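Local coordinates for protein transcriptional regulator, LacI family (Arthrobacter sp., PDB 4RKQ) that probably binds a small effector, likely a sugar, and regulates transcription in response, as other LacI-family regulators do, at residues Arg158-Glu161 / Ser165-Leu168; Ala183-Leu186 / Glu191-Gly194. One frame throughout, in Å; residues are numbered along the deposited sequence.

Contact 1: residues Arg158-Glu161 / Ser165-Leu168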
# COMPACT_ATOMS: atom_id res chain seq x y z
N ARG A 158 19.08 -23.61 -6.24
CA ARG A 158 18.51 -24.21 -7.42
C ARG A 158 19.36 -23.93 -8.66
O ARG A 158 19.58 -24.83 -9.49
CB ARG A 158 17.08 -23.74 -7.64
CG ARG A 158 16.37 -24.33 -8.84
CD ARG A 158 16.34 -25.84 -8.77
NE ARG A 158 15.48 -26.42 -9.81
CZ ARG A 158 15.26 -27.72 -9.97
NH1 ARG A 158 15.84 -28.60 -9.18
NH2 ARG A 158 14.45 -28.14 -10.94
N LEU A 159 19.81 -22.69 -8.80
CA LEU A 159 20.62 -22.34 -9.95
C LEU A 159 21.99 -23.07 -9.91
O LEU A 159 22.49 -23.47 -10.94
CB LEU A 159 20.83 -20.84 -10.02
CG LEU A 159 19.61 -20.00 -10.42
CD1 LEU A 159 19.86 -18.54 -10.11
CD2 LEU A 159 19.27 -20.18 -11.89
N ASP A 160 22.61 -23.17 -8.73
CA ASP A 160 23.86 -23.94 -8.58
C ASP A 160 23.62 -25.42 -8.94
O ASP A 160 24.36 -26.02 -9.72
CB ASP A 160 24.40 -23.81 -7.15
CG ASP A 160 25.12 -22.50 -6.91
OD1 ASP A 160 25.48 -21.80 -7.89
OD2 ASP A 160 25.36 -22.15 -5.73
N GLU A 161 22.56 -26.00 -8.41
CA GLU A 161 22.16 -27.37 -8.73
C GLU A 161 22.00 -27.61 -10.23
O GLU A 161 22.30 -28.68 -10.71
CB GLU A 161 20.86 -27.69 -8.02
CG GLU A 161 20.11 -28.92 -8.49
CD GLU A 161 19.12 -29.42 -7.45
OE1 GLU A 161 18.41 -28.58 -6.84
OE2 GLU A 161 19.07 -30.65 -7.25
N SER A 165 24.85 -20.50 -15.15
CA SER A 165 25.80 -19.42 -15.01
C SER A 165 24.91 -18.25 -14.63
O SER A 165 24.06 -17.81 -15.42
CB SER A 165 26.51 -19.16 -16.34
OG SER A 165 27.46 -18.13 -16.20
N TRP A 166 25.07 -17.79 -13.40
CA TRP A 166 24.14 -16.79 -12.85
C TRP A 166 24.90 -15.80 -12.00
O TRP A 166 25.99 -16.09 -11.59
CB TRP A 166 23.02 -17.47 -12.04
CG TRP A 166 23.48 -18.09 -10.76
CD1 TRP A 166 24.10 -19.29 -10.60
CD2 TRP A 166 23.33 -17.54 -9.45
NE1 TRP A 166 24.37 -19.52 -9.27
CE2 TRP A 166 23.90 -18.45 -8.55
CE3 TRP A 166 22.78 -16.35 -8.97
CZ2 TRP A 166 23.93 -18.22 -7.18
CZ3 TRP A 166 22.81 -16.12 -7.59
CH2 TRP A 166 23.38 -17.05 -6.72
N SER A 167 24.32 -14.62 -11.74
CA SER A 167 24.96 -13.64 -10.90
C SER A 167 24.04 -13.21 -9.77
O SER A 167 22.85 -13.22 -9.92
CB SER A 167 25.30 -12.39 -11.67
OG SER A 167 26.04 -12.70 -12.81
N LEU A 168 24.64 -12.79 -8.66
CA LEU A 168 23.92 -12.23 -7.52
C LEU A 168 24.10 -10.71 -7.43
O LEU A 168 25.21 -10.20 -7.46
CB LEU A 168 24.43 -12.85 -6.24
CG LEU A 168 23.75 -12.39 -4.94
CD1 LEU A 168 22.31 -12.88 -4.89
CD2 LEU A 168 24.54 -12.92 -3.74

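Contact 2: residues Ala183-Leu186 / Glu191-Gly194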
# COMPACT_ATOMS: atom_id res chain seq x y z
N ALA A 183 20.52 -1.20 -12.59
CA ALA A 183 21.14 -0.35 -13.64
C ALA A 183 22.66 -0.50 -13.66
O ALA A 183 23.26 -0.61 -14.75
CB ALA A 183 20.74 1.12 -13.45
N ALA A 184 23.28 -0.51 -12.49
CA ALA A 184 24.74 -0.62 -12.36
C ALA A 184 25.21 -1.96 -12.90
O ALA A 184 26.15 -2.04 -13.67
CB ALA A 184 25.19 -0.47 -10.92
N PHE A 185 24.51 -3.00 -12.49
CA PHE A 185 24.78 -4.35 -12.94
C PHE A 185 24.62 -4.55 -14.45
O PHE A 185 25.44 -5.20 -15.07
CB PHE A 185 23.85 -5.32 -12.23
CG PHE A 185 24.09 -6.75 -12.57
CD1 PHE A 185 25.10 -7.46 -11.95
CD2 PHE A 185 23.32 -7.38 -13.51
CE1 PHE A 185 25.32 -8.78 -12.28
CE2 PHE A 185 23.53 -8.69 -13.84
CZ PHE A 185 24.52 -9.40 -13.21
N LEU A 186 23.52 -4.03 -15.02
CA LEU A 186 23.27 -4.14 -16.46
C LEU A 186 24.32 -3.39 -17.34
O LEU A 186 24.60 -3.85 -18.43
CB LEU A 186 21.86 -3.65 -16.80
CG LEU A 186 20.73 -4.53 -16.28
CD1 LEU A 186 19.42 -3.76 -16.30
CD2 LEU A 186 20.60 -5.82 -17.08
N GLU A 191 24.43 -8.73 -21.32
CA GLU A 191 23.91 -10.01 -21.78
C GLU A 191 22.74 -10.54 -20.92
O GLU A 191 22.01 -11.46 -21.34
CB GLU A 191 25.08 -11.03 -21.86
CG GLU A 191 25.73 -11.50 -20.53
CD GLU A 191 26.79 -10.55 -19.95
OE1 GLU A 191 26.82 -9.36 -20.30
OE2 GLU A 191 27.59 -11.00 -19.10
N THR A 192 22.53 -9.95 -19.74
CA THR A 192 21.53 -10.46 -18.79
C THR A 192 20.20 -10.61 -19.46
O THR A 192 19.65 -9.65 -20.00
CB THR A 192 21.43 -9.50 -17.58
OG1 THR A 192 22.72 -9.37 -17.01
CG2 THR A 192 20.48 -10.02 -16.48
N ASP A 193 19.63 -11.81 -19.45
CA ASP A 193 18.35 -11.96 -20.07
C ASP A 193 17.27 -12.55 -19.16
O ASP A 193 16.16 -12.81 -19.59
CB ASP A 193 18.47 -12.78 -21.36
CG ASP A 193 19.01 -14.16 -21.12
OD1 ASP A 193 19.50 -14.37 -20.00
OD2 ASP A 193 18.92 -15.03 -22.04
N GLY A 194 17.56 -12.74 -17.88
CA GLY A 194 16.47 -13.11 -16.96
C GLY A 194 16.81 -12.70 -15.56
O GLY A 194 17.91 -12.95 -15.12

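Contact 1: residues Arg158-Glu161 / Ser165-Leu168
Trp166, on edge strand 166-171, turns its indole back onto the last turn of helix 150-161 and meets Leu159 and Asp160 in two different ways. Its CG lies between the backbone N and the carbonyl carbon (chi1 69°), and this brings the ring across to the helix. Leu159 works on a face of the indole. Its CB stands over the five-membered ring, 3.8 Å from the centroid, in a CH-pi contact, while its CD1 lies 3.7 Å from Trp166 CD2 and is displaced toward the rim. Asp160, one residue further along the helix, takes the edge instead. Trp166 NE1 donates a nearly straight hydrogen bond to Asp160 OD1, 2.9 Å long with an angle of 169° at the hydrogen. The acceptor lies practically in the plane of the indole, yet the N-H reaches OD1 from above the carboxylate plane, 45° out of it. Face packing and edge bonding together thus fix how the ring is turned. A phenylalanine in place of Trp166 could keep part of the packing on Leu159 but would probably leave the Asp160 carboxylate without its N-H partner. Ser167 points its CB away from the helix, and its backbone pairs with Ile131 and Tyr133 of the adjacent strand. Leu168 rests on Tyr133 and Glu135 of strand 131-136, while Leu159 also packs on Ile131 and on Val120 of helix 112-125. Helix end, short turn and returning edge strand complete the beta-alpha-beta unit 131-136, 150-161 and 166-171, a building block of the periplasmic binding protein-like fold.

Contact 2: residues Ala183-Leu186 / Glu191-Gly194
Thr192 faces Phe185 and Leu186 across the turn that follows helix 175-188, and each of these two helix residues meets a different part of the threonine. At its CB the neighbour is Leu186, whose methyl CD2 lies 3.8 Å away, an apolar contact in which the two side chains cross at about a right angle. The branch that ends in OG1 stands beside the backbone N and anti to the carbonyl carbon (chi1 -56°), which directs the hydroxyl to the aromatic residue. There OG1 comes within 3.3 Å of Phe185 CE2, with Phe185 CD2 further off at 4.1 Å, and its approach to the ring is oblique. The hydroxyl has its polar partner nearby: it hydrogen-bonds to the carbonyl O of His189, within the turn itself. A buried OG1 is therefore satisfied by the main chain while it also rests against the Phe185 ring carbon CE2. This turn belongs to a beta-alpha-beta crossover in which strand 166-171 leads through helix 175-188 to strand 194-197, passing over strand 131-136, which lies between the two in the sheet, as in other Rossmann-like parallel alpha/beta folds. Phe185 stacks its ring with that of His189 and also reaches Ser167 and Ile169 of strand 166-171, while Leu186 also touches Leu210 of helix 200-212. Just past the threonine, the Asp193 carboxylate accepts the backbone N-H groups of His130, at OD1, and Gln129, at OD2, immediately before Gly194 enters its strand.

Overall arrangement
Contacts 1 and 2 come in series along the chain, contact 1 closing before contact 2 opens, and their centres lie about 15 Å apart on the same side of the chain's centre. Strand 166-171 and helix 175-188, which follow each other directly, connect them, and the two contacts touch where Ser167 CB packs 3.5 Å from Phe185 CZ. Each packs residues near a helix C-terminus against the chain returning to the same sheet, in one case at the edge strand and in the other just ahead of strand 194-197. Both belong to the periplasmic binding protein-like domain, and so illustrate how successive beta-alpha-beta connections build up the presumed effector-binding part of the regulator.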